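Long-range contacts in terminal oxygenase component of carbazole 1,9a-dioxygenase (Sphingomonas, PDB 3GKQ), which probably dihydroxylates carbazole at its 1 and 9a positions, passing electrons from a Rieske [2Fe-2S] cluster to a non-haem iron where oxygen is activated: residues F28-Y33 against G141-H146; W32-L37 against L135-V140; H66-R71 against L124-V129. All blocks are in the same frame, centred on the assembly; numbering follows the deposited sequence.

Contact 1 of 3, residues F28-Y33 against G141-H146; sequences FRNHWY and GDQEPH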
loop_
_atom_site.group_PDB
_atom_site.type_symbol
_atom_site.label_atom_id
_atom_site.label_comp_id
_atom_site.label_asym_id
_atom_site.label_seq_id
_atom_site.Cartn_x
_atom_site.Cartn_y
_atom_site.Cartn_z
ATOM N N PHE A 28 7.330 -20.906 -14.448
ATOM C CA PHE A 28 6.997 -21.786 -15.555
ATOM C C PHE A 28 5.939 -22.821 -15.193
ATOM O O PHE A 28 6.064 -23.538 -14.191
ATOM C CB PHE A 28 8.259 -22.485 -16.052
ATOM C CG PHE A 28 9.318 -21.541 -16.544
ATOM C CD1 PHE A 28 9.015 -20.568 -17.495
ATOM C CD2 PHE A 28 10.631 -21.645 -16.081
ATOM C CE1 PHE A 28 10.003 -19.715 -17.985
ATOM C CE2 PHE A 28 11.627 -20.796 -16.564
ATOM C CZ PHE A 28 11.314 -19.830 -17.518
ATOM N N ARG A 29 4.898 -22.885 -16.020
ATOM C CA ARG A 29 3.798 -23.816 -15.816
ATOM C C ARG A 29 4.175 -25.187 -16.379
ATOM O O ARG A 29 5.029 -25.297 -17.267
ATOM C CB ARG A 29 2.535 -23.285 -16.508
ATOM C CG ARG A 29 1.244 -24.002 -16.107
ATOM C CD ARG A 29 0.002 -23.368 -16.757
ATOM N NE ARG A 29 -1.225 -24.044 -16.339
ATOM C CZ ARG A 29 -1.724 -24.010 -15.104
ATOM N NH1 ARG A 29 -1.111 -23.324 -14.145
ATOM N NH2 ARG A 29 -2.837 -24.681 -14.819
ATOM N N ASN A 30 3.537 -26.228 -15.847
ATOM C CA ASN A 30 3.779 -27.608 -16.266
ATOM C C ASN A 30 5.124 -28.173 -15.790
ATOM O O ASN A 30 5.824 -28.863 -16.531
ATOM C CB ASN A 30 3.651 -27.727 -17.788
ATOM C CG ASN A 30 2.241 -27.411 -18.273
ATOM O OD1 ASN A 30 1.268 -28.015 -17.816
ATOM N ND2 ASN A 30 2.125 -26.457 -19.192
ATOM N N HIS A 31 5.466 -27.881 -14.537
ATOM C CA HIS A 31 6.700 -28.358 -13.920
ATOM C C HIS A 31 6.418 -28.687 -12.455
ATOM O O HIS A 31 5.430 -28.207 -11.885
ATOM C CB HIS A 31 7.789 -27.280 -13.976
ATOM C CG HIS A 31 8.365 -27.057 -15.340
ATOM N ND1 HIS A 31 9.355 -27.857 -15.870
ATOM C CD2 HIS A 31 8.110 -26.107 -16.271
ATOM C CE1 HIS A 31 9.688 -27.407 -17.067
ATOM N NE2 HIS A 31 8.947 -26.345 -17.335
ATOM N N TRP A 32 7.289 -29.498 -11.853
ATOM C CA TRP A 32 7.162 -29.871 -10.447
ATOM C C TRP A 32 7.882 -28.829 -9.602
ATOM O O TRP A 32 8.941 -28.334 -9.983
ATOM C CB TRP A 32 7.806 -31.236 -10.162
ATOM C CG TRP A 32 7.087 -32.414 -10.738
ATOM C CD1 TRP A 32 7.336 -33.028 -11.931
ATOM C CD2 TRP A 32 6.007 -33.134 -10.132
ATOM N NE1 TRP A 32 6.483 -34.090 -12.104
ATOM C CE2 TRP A 32 5.657 -34.179 -11.015
ATOM C CE3 TRP A 32 5.303 -32.999 -8.928
ATOM C CZ2 TRP A 32 4.628 -35.088 -10.731
ATOM C CZ3 TRP A 32 4.279 -33.903 -8.644
ATOM C CH2 TRP A 32 3.954 -34.934 -9.545
ATOM N N TYR A 33 7.306 -28.517 -8.449
ATOM C CA TYR A 33 7.877 -27.545 -7.530
ATOM C C TYR A 33 7.707 -28.027 -6.095
ATOM O O TYR A 33 6.639 -28.503 -5.720
ATOM C CB TYR A 33 7.159 -26.197 -7.656
ATOM C CG TYR A 33 7.401 -25.453 -8.951
ATOM C CD1 TYR A 33 8.532 -24.648 -9.119
ATOM C CD2 TYR A 33 6.493 -25.543 -10.005
ATOM C CE1 TYR A 33 8.748 -23.947 -10.306
ATOM C CE2 TYR A 33 6.697 -24.851 -11.193
ATOM C CZ TYR A 33 7.825 -24.055 -11.336
ATOM O OH TYR A 33 8.022 -23.372 -12.511
ATOM N N GLY A 141 0.146 -27.441 -13.574
ATOM C CA GLY A 141 -0.019 -27.433 -15.015
ATOM C C GLY A 141 -1.302 -28.118 -15.439
ATOM O O GLY A 141 -2.092 -28.545 -14.594
ATOM N N ASP A 142 -1.501 -28.231 -16.750
ATOM C CA ASP A 142 -2.704 -28.841 -17.302
ATOM C C ASP A 142 -2.430 -30.151 -18.029
ATOM O O ASP A 142 -3.355 -30.885 -18.362
ATOM C CB ASP A 142 -3.361 -27.861 -18.265
ATOM C CG ASP A 142 -3.468 -26.473 -17.682
ATOM O OD1 ASP A 142 -4.290 -26.281 -16.758
ATOM O OD2 ASP A 142 -2.715 -25.580 -18.140
ATOM N N GLN A 143 -1.164 -30.443 -18.283
ATOM C CA GLN A 143 -0.821 -31.672 -18.979
ATOM C C GLN A 143 -0.381 -32.756 -18.010
ATOM O O GLN A 143 -0.115 -32.486 -16.835
ATOM C CB GLN A 143 0.284 -31.407 -20.000
ATOM C CG GLN A 143 1.574 -30.873 -19.408
ATOM C CD GLN A 143 2.509 -30.338 -20.474
ATOM O OE1 GLN A 143 2.127 -29.478 -21.269
ATOM N NE2 GLN A 143 3.743 -30.839 -20.495
ATOM N N GLU A 144 -0.325 -33.988 -18.506
ATOM C CA GLU A 144 0.099 -35.120 -17.696
ATOM C C GLU A 144 1.515 -34.876 -17.211
ATOM O O GLU A 144 2.375 -34.442 -17.972
ATOM C CB GLU A 144 0.049 -36.414 -18.514
ATOM C CG GLU A 144 -1.304 -37.105 -18.484
ATOM C CD GLU A 144 -1.617 -37.692 -17.118
ATOM O OE1 GLU A 144 -0.858 -38.580 -16.666
ATOM O OE2 GLU A 144 -2.617 -37.265 -16.496
ATOM N N PRO A 145 1.771 -35.142 -15.925
ATOM C CA PRO A 145 3.098 -34.947 -15.338
ATOM C C PRO A 145 4.174 -35.865 -15.907
ATOM O O PRO A 145 3.935 -37.050 -16.137
ATOM C CB PRO A 145 2.864 -35.221 -13.853
ATOM C CG PRO A 145 1.439 -34.829 -13.656
ATOM C CD PRO A 145 0.773 -35.411 -14.877
ATOM N N HIS A 146 5.354 -35.303 -16.140
ATOM C CA HIS A 146 6.490 -36.076 -16.617
ATOM C C HIS A 146 7.159 -36.531 -15.324
ATOM O O HIS A 146 6.670 -36.212 -14.238
ATOM C CB HIS A 146 7.444 -35.191 -17.421
ATOM C CG HIS A 146 7.599 -33.811 -16.861
ATOM N ND1 HIS A 146 6.739 -32.781 -17.176
ATOM C CD2 HIS A 146 8.493 -33.300 -15.981
ATOM C CE1 HIS A 146 7.096 -31.694 -16.513
ATOM N NE2 HIS A 146 8.157 -31.983 -15.781
HETATM O O HOH W 1 -0.911 -25.702 -19.920
#

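Contact 2 of 3, residues W32-L37 against L135-V140; sequences WYPVRL and LVFLFV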
loop_
_atom_site.group_PDB
_atom_site.type_symbol
_atom_site.label_atom_id
_atom_site.label_comp_id
_atom_site.label_asym_id
_atom_site.label_seq_id
_atom_site.Cartn_x
_atom_site.Cartn_y
_atom_site.Cartn_z
ATOM N N TRP A 32 7.289 -29.498 -11.853
ATOM C CA TRP A 32 7.162 -29.871 -10.447
ATOM C C TRP A 32 7.882 -28.829 -9.602
ATOM O O TRP A 32 8.941 -28.334 -9.983
ATOM C CB TRP A 32 7.806 -31.236 -10.162
ATOM C CG TRP A 32 7.087 -32.414 -10.738
ATOM C CD1 TRP A 32 7.336 -33.028 -11.931
ATOM C CD2 TRP A 32 6.007 -33.134 -10.132
ATOM N NE1 TRP A 32 6.483 -34.090 -12.104
ATOM C CE2 TRP A 32 5.657 -34.179 -11.015
ATOM C CE3 TRP A 32 5.303 -32.999 -8.928
ATOM C CZ2 TRP A 32 4.628 -35.088 -10.731
ATOM C CZ3 TRP A 32 4.279 -33.903 -8.644
ATOM C CH2 TRP A 32 3.954 -34.934 -9.545
ATOM N N TYR A 33 7.306 -28.517 -8.449
ATOM C CA TYR A 33 7.877 -27.545 -7.530
ATOM C C TYR A 33 7.707 -28.027 -6.095
ATOM O O TYR A 33 6.639 -28.503 -5.720
ATOM C CB TYR A 33 7.159 -26.197 -7.656
ATOM C CG TYR A 33 7.401 -25.453 -8.951
ATOM C CD1 TYR A 33 8.532 -24.648 -9.119
ATOM C CD2 TYR A 33 6.493 -25.543 -10.005
ATOM C CE1 TYR A 33 8.748 -23.947 -10.306
ATOM C CE2 TYR A 33 6.697 -24.851 -11.193
ATOM C CZ TYR A 33 7.825 -24.055 -11.336
ATOM O OH TYR A 33 8.022 -23.372 -12.511
ATOM N N PRO A 34 8.764 -27.924 -5.278
ATOM C CA PRO A 34 8.668 -28.351 -3.880
ATOM C C PRO A 34 8.007 -27.188 -3.137
ATOM O O PRO A 34 8.312 -26.030 -3.416
ATOM C CB PRO A 34 10.127 -28.550 -3.482
ATOM C CG PRO A 34 10.832 -27.482 -4.273
ATOM C CD PRO A 34 10.152 -27.569 -5.632
ATOM N N VAL A 35 7.107 -27.475 -2.202
ATOM C CA VAL A 35 6.430 -26.396 -1.492
ATOM C C VAL A 35 6.558 -26.426 0.022
ATOM O O VAL A 35 6.399 -25.396 0.682
ATOM C CB VAL A 35 4.924 -26.366 -1.829
ATOM C CG1 VAL A 35 4.733 -26.120 -3.314
ATOM C CG2 VAL A 35 4.270 -27.683 -1.421
ATOM N N ARG A 36 6.856 -27.596 0.578
ATOM C CA ARG A 36 6.963 -27.713 2.024
ATOM C C ARG A 36 7.783 -28.951 2.403
ATOM O O ARG A 36 7.966 -29.863 1.591
ATOM C CB ARG A 36 5.545 -27.820 2.609
ATOM C CG ARG A 36 5.324 -27.133 3.946
ATOM C CD ARG A 36 4.546 -25.826 3.820
ATOM N NE ARG A 36 5.343 -24.770 3.212
ATOM C CZ ARG A 36 4.939 -23.513 3.060
ATOM N NH1 ARG A 36 3.735 -23.136 3.477
ATOM N NH2 ARG A 36 5.742 -22.629 2.488
ATOM N N LEU A 37 8.294 -28.969 3.630
ATOM C CA LEU A 37 9.054 -30.115 4.114
ATOM C C LEU A 37 8.023 -31.150 4.558
ATOM O O LEU A 37 6.972 -30.785 5.084
ATOM C CB LEU A 37 9.933 -29.711 5.304
ATOM C CG LEU A 37 10.925 -28.572 5.058
ATOM C CD1 LEU A 37 11.637 -28.211 6.350
ATOM C CD2 LEU A 37 11.924 -28.990 3.993
ATOM N N LEU A 135 10.708 -33.750 0.966
ATOM C CA LEU A 135 10.004 -32.615 0.376
ATOM C C LEU A 135 8.721 -33.031 -0.327
ATOM O O LEU A 135 8.636 -34.117 -0.898
ATOM C CB LEU A 135 10.899 -31.904 -0.644
ATOM C CG LEU A 135 12.156 -31.194 -0.148
ATOM C CD1 LEU A 135 13.040 -30.846 -1.340
ATOM C CD2 LEU A 135 11.767 -29.945 0.630
ATOM N N VAL A 136 7.723 -32.159 -0.278
ATOM C CA VAL A 136 6.463 -32.421 -0.956
ATOM C C VAL A 136 6.450 -31.577 -2.228
ATOM O O VAL A 136 6.454 -30.345 -2.162
ATOM C CB VAL A 136 5.247 -32.043 -0.071
ATOM C CG1 VAL A 136 5.450 -30.668 0.534
ATOM C CG2 VAL A 136 3.970 -32.048 -0.905
ATOM N N PHE A 137 6.462 -32.241 -3.380
ATOM C CA PHE A 137 6.437 -31.559 -4.671
ATOM C C PHE A 137 5.029 -31.560 -5.257
ATOM O O PHE A 137 4.302 -32.552 -5.148
ATOM C CB PHE A 137 7.353 -32.250 -5.683
ATOM C CG PHE A 137 8.814 -32.161 -5.359
ATOM C CD1 PHE A 137 9.382 -32.992 -4.396
ATOM C CD2 PHE A 137 9.631 -31.268 -6.045
ATOM C CE1 PHE A 137 10.748 -32.938 -4.125
ATOM C CE2 PHE A 137 10.997 -31.202 -5.781
ATOM C CZ PHE A 137 11.558 -32.041 -4.818
ATOM N N LEU A 138 4.653 -30.450 -5.883
ATOM C CA LEU A 138 3.351 -30.344 -6.525
ATOM C C LEU A 138 3.577 -30.075 -8.006
ATOM O O LEU A 138 4.520 -29.372 -8.375
ATOM C CB LEU A 138 2.541 -29.186 -5.946
ATOM C CG LEU A 138 2.207 -29.161 -4.457
ATOM C CD1 LEU A 138 1.297 -27.967 -4.182
ATOM C CD2 LEU A 138 1.530 -30.462 -4.045
ATOM N N PHE A 139 2.730 -30.642 -8.857
ATOM C CA PHE A 139 2.843 -30.383 -10.285
ATOM C C PHE A 139 1.809 -29.307 -10.607
ATOM O O PHE A 139 0.621 -29.479 -10.334
ATOM C CB PHE A 139 2.545 -31.637 -11.110
ATOM C CG PHE A 139 2.775 -31.452 -12.586
ATOM C CD1 PHE A 139 4.064 -31.446 -13.107
ATOM C CD2 PHE A 139 1.701 -31.252 -13.453
ATOM C CE1 PHE A 139 4.290 -31.241 -14.467
ATOM C CE2 PHE A 139 1.914 -31.046 -14.818
ATOM C CZ PHE A 139 3.214 -31.040 -15.326
ATOM N N VAL A 140 2.265 -28.190 -11.163
ATOM C CA VAL A 140 1.370 -27.099 -11.515
ATOM C C VAL A 140 1.288 -27.038 -13.030
ATOM O O VAL A 140 2.245 -26.642 -13.695
ATOM C CB VAL A 140 1.890 -25.748 -10.992
ATOM C CG1 VAL A 140 0.914 -24.632 -11.367
ATOM C CG2 VAL A 140 2.074 -25.812 -9.481
#

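Contact 3 of 3, residues H66-R71 against L124-V129; sequences HAIADR and LKTYPV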
loop_
_atom_site.group_PDB
_atom_site.type_symbol
_atom_site.label_atom_id
_atom_site.label_comp_id
_atom_site.label_asym_id
_atom_site.label_seq_id
_atom_site.Cartn_x
_atom_site.Cartn_y
_atom_site.Cartn_z
ATOM N N HIS A 66 -2.217 -35.141 -0.089
ATOM C CA HIS A 66 -3.140 -34.740 -1.142
ATOM C C HIS A 66 -3.119 -33.218 -1.237
ATOM O O HIS A 66 -2.818 -32.533 -0.258
ATOM C CB HIS A 66 -4.556 -35.229 -0.834
ATOM C CG HIS A 66 -4.691 -36.721 -0.855
ATOM N ND1 HIS A 66 -4.523 -37.465 -2.003
ATOM C CD2 HIS A 66 -4.952 -37.606 0.135
ATOM C CE1 HIS A 66 -4.675 -38.747 -1.719
ATOM N NE2 HIS A 66 -4.935 -38.861 -0.429
ATOM N N ALA A 67 -3.434 -32.700 -2.420
ATOM C CA ALA A 67 -3.436 -31.260 -2.650
ATOM C C ALA A 67 -4.638 -30.846 -3.499
ATOM O O ALA A 67 -4.866 -31.396 -4.573
ATOM C CB ALA A 67 -2.139 -30.850 -3.339
ATOM N N ILE A 68 -5.395 -29.872 -3.005
ATOM C CA ILE A 68 -6.574 -29.371 -3.697
ATOM C C ILE A 68 -6.547 -27.843 -3.735
ATOM O O ILE A 68 -5.862 -27.203 -2.932
ATOM C CB ILE A 68 -7.879 -29.792 -2.970
ATOM C CG1 ILE A 68 -7.859 -29.250 -1.535
ATOM C CG2 ILE A 68 -8.029 -31.319 -2.979
ATOM C CD1 ILE A 68 -9.135 -29.503 -0.734
ATOM N N ALA A 69 -7.296 -27.265 -4.670
ATOM C CA ALA A 69 -7.390 -25.815 -4.776
ATOM C C ALA A 69 -7.989 -25.316 -3.462
ATOM O O ALA A 69 -8.989 -25.861 -2.985
ATOM C CB ALA A 69 -8.292 -25.432 -5.948
ATOM N N ASP A 70 -7.387 -24.279 -2.886
ATOM C CA ASP A 70 -7.847 -23.731 -1.612
ATOM C C ASP A 70 -8.936 -22.670 -1.792
ATOM O O ASP A 70 -8.801 -21.533 -1.340
ATOM C CB ASP A 70 -6.646 -23.151 -0.852
ATOM C CG ASP A 70 -6.947 -22.859 0.609
ATOM O OD1 ASP A 70 -8.033 -23.236 1.095
ATOM O OD2 ASP A 70 -6.076 -22.262 1.283
ATOM N N ARG A 71 -10.024 -23.056 -2.450
ATOM C CA ARG A 71 -11.141 -22.149 -2.685
ATOM C C ARG A 71 -12.420 -22.928 -2.960
ATOM O O ARG A 71 -12.447 -23.802 -3.827
ATOM C CB ARG A 71 -10.854 -21.230 -3.875
ATOM C CG ARG A 71 -11.953 -20.209 -4.116
ATOM C CD ARG A 71 -11.521 -19.132 -5.107
ATOM N NE ARG A 71 -11.448 -19.635 -6.472
ATOM C CZ ARG A 71 -10.972 -18.934 -7.498
ATOM N NH1 ARG A 71 -10.519 -17.696 -7.309
ATOM N NH2 ARG A 71 -10.956 -19.462 -8.717
ATOM N N LEU A 124 -13.169 -29.871 -7.107
ATOM C CA LEU A 124 -12.117 -28.888 -6.907
ATOM C C LEU A 124 -10.957 -29.384 -7.752
ATOM O O LEU A 124 -10.857 -30.581 -8.024
ATOM C CB LEU A 124 -11.684 -28.891 -5.441
ATOM C CG LEU A 124 -12.035 -27.787 -4.444
ATOM C CD1 LEU A 124 -13.293 -27.046 -4.825
ATOM C CD2 LEU A 124 -12.153 -28.436 -3.071
ATOM N N LYS A 125 -10.084 -28.482 -8.181
ATOM C CA LYS A 125 -8.928 -28.921 -8.948
ATOM C C LYS A 125 -7.970 -29.593 -7.974
ATOM O O LYS A 125 -7.818 -29.143 -6.834
ATOM C CB LYS A 125 -8.206 -27.741 -9.603
ATOM C CG LYS A 125 -6.854 -28.153 -10.171
ATOM C CD LYS A 125 -6.049 -26.987 -10.691
ATOM C CE LYS A 125 -4.588 -27.400 -10.854
ATOM N NZ LYS A 125 -4.425 -28.651 -11.651
ATOM N N THR A 126 -7.336 -30.673 -8.416
ATOM C CA THR A 126 -6.373 -31.376 -7.580
ATOM C C THR A 126 -5.000 -31.219 -8.229
ATOM O O THR A 126 -4.901 -31.019 -9.432
ATOM C CB THR A 126 -6.698 -32.880 -7.464
ATOM O OG1 THR A 126 -6.596 -33.496 -8.753
ATOM C CG2 THR A 126 -8.110 -33.079 -6.921
ATOM N N TYR A 127 -3.947 -31.291 -7.424
ATOM C CA TYR A 127 -2.588 -31.162 -7.933
ATOM C C TYR A 127 -1.814 -32.451 -7.719
ATOM O O TYR A 127 -1.802 -32.998 -6.614
ATOM C CB TYR A 127 -1.836 -30.032 -7.221
ATOM C CG TYR A 127 -2.384 -28.641 -7.455
ATOM C CD1 TYR A 127 -3.600 -28.247 -6.902
ATOM C CD2 TYR A 127 -1.672 -27.711 -8.221
ATOM C CE1 TYR A 127 -4.097 -26.962 -7.099
ATOM C CE2 TYR A 127 -2.160 -26.423 -8.427
ATOM C CZ TYR A 127 -3.372 -26.056 -7.864
ATOM O OH TYR A 127 -3.864 -24.789 -8.066
ATOM N N PRO A 128 -1.169 -32.967 -8.778
ATOM C CA PRO A 128 -0.406 -34.201 -8.592
ATOM C C PRO A 128 0.641 -33.952 -7.510
ATOM O O PRO A 128 1.186 -32.848 -7.403
ATOM C CB PRO A 128 0.212 -34.433 -9.965
ATOM C CG PRO A 128 -0.856 -33.914 -10.887
ATOM C CD PRO A 128 -1.261 -32.614 -10.204
ATOM N N VAL A 129 0.911 -34.974 -6.705
ATOM C CA VAL A 129 1.877 -34.854 -5.626
ATOM C C VAL A 129 2.949 -35.935 -5.683
ATOM O O VAL A 129 2.684 -37.065 -6.088
ATOM C CB VAL A 129 1.183 -34.960 -4.250
ATOM C CG1 VAL A 129 2.210 -34.797 -3.137
ATOM C CG2 VAL A 129 0.090 -33.908 -4.131
HETATM O O HOH W 2 -3.127 -34.689 -4.907
#

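Contact 1 of 3, residues F28-Y33 against G141-H146
With CG swung away from the backbone N (chi1 -167°) and its chain extended as far as NE, R29 lays its guanidinium against D142. The salt bridge is side-on: R29 NE reaches D142 OD2 at 2.8 Å and R29 NH2 reaches D142 OD1 at 2.9 Å, both nearly straight and in the guanidinium plane, yet meeting the carboxylate from above its own plane. E54 and Q378 hold NH1. Putting an alanine here would remove both N-H donors and is likely to leave the D142 carboxylate without its cationic mate. N30 puts OD1 into the 141-143 bend, accepting from D142 N at 3.0 Å and weakly from Q143 N; its amide stacks on that of Q143, planes 23° apart, while ND2 bonds to R375 O and to a water that also reaches D142. Farther along, W32 NE1 donates to H146 O at 3.0 Å, and the indole edge faces the H146 ring, planes at 84°. CB of P145 touches W32 CZ2 at 3.6 Å. D151 ties H31, the W32 backbone N and H146 together. N30 and H31 both face V140, forming a G1 beta bulge where the chain enters strand 31-35.

Contact 2 of 3, residues W32-L37 against L135-V140
W32 to V35 run antiparallel to V136 to F139, forming one edge pairing of a three-stranded antiparallel sheet in which 135-140 is the central strand. Backbone bonds join Y33 and L138 in both directions, with L138 N to Y33 O at 2.8 Å, and V35 N donates to V136 O. The tight part lies on the face bearing W32, P34, F137 and F139. F139, its CG anti to the backbone N (chi1 -175°), sets CB almost centrally over the six-membered ring of W32, 3.6 Å from the centroid, and brings the edge of its phenyl toward the indole face, the planes 61° apart. Beside this, P34 CB sits over the face of F137, a CH-pi contact 3.9 Å from the ring centroid. V136 and L138 lie on the other face, where V35 CG2 touches V136 CG1 at 3.8 Å and L138 CG at 4.0 Å, and L51 and L58 of the strands beyond close over this layer.

The more open end is at R36 and L37: the chain turns a corner at R36, and R36 and L37 are partly exposed. The R36 side chain bends at its second and third torsions and leads away from strand 135-140, beside V49 and L296. It stands about 11 Å, between side chains, from H294, an iron ligand of this protein that lacks its metal in this chain. The side chains of L37 and L135 set off in different directions, yet their tips meet: L37 CD2 presses on L135 CD2 at 3.5 Å, a tight methyl-methyl contact.

Contact 3 of 3, residues H66-R71 against L124-V129
A water completes the pairing of A67 with Y127: it accepts from A67 N at 3.2 Å and donates to Y127 O at 2.7 Å, standing where a direct backbone bond would otherwise close the pair. The remaining links are direct. Y127 N donates to A67 O at 3.0 Å, coming from above the carbonyl plane, and A69 N donates to K125 O at 2.9 Å, nearly in line with the carbonyl. Between these bonds I68 and T126 make a single backbone bridge, so 124-127 runs alongside strand 64-69. The methyl of A67 fills the space between Y127 and V129, its CB lying 3.9 Å from V129 CG2. With CG anti to the carbonyl carbon (chi1 -65°), Y127 turns the edge of its ring to the A67-A69 backbone. The aliphatic part of K125 passes over one face of that ring, and K125 NZ then bonds T126 O at 3.3 Å, while Y127 OH reaches E54. At the far end I68 CD1 meets L124 CD2 at 4.0 Å, and L124 CD1 packs against R71 O at 3.5 Å. D70 centres an inverse gamma turn here, and R71 packs on F344 of a second subunit. The arrangement belongs to the Rieske domain: it ties strand 64-69, just ahead of cluster ligand C72, to the chain returning from the cluster-binding part toward strand 129-132.

In the fold
The three contacts form a compact group, their centres 11 to 13 Å apart. Contacts 1 and 2 share W32 and Y33 on strand 31-35 and follow its pairing with strand 135-140 and the loop beyond; a probable V140 N to H31 O bond ties them. Contact 3 is nested along the chain inside the loop that each of them closes: 28-37 comes first, then 66-71, 124-129 and finally 135-146. It joins strand 64-69, the edge of a second three-stranded sheet, to the chain entering strand 129-132; a probable F139 N to P128 O bond links it to contact 2. Together they knit the Rieske domain's two sheets and lead toward what is probably the catalytic domain.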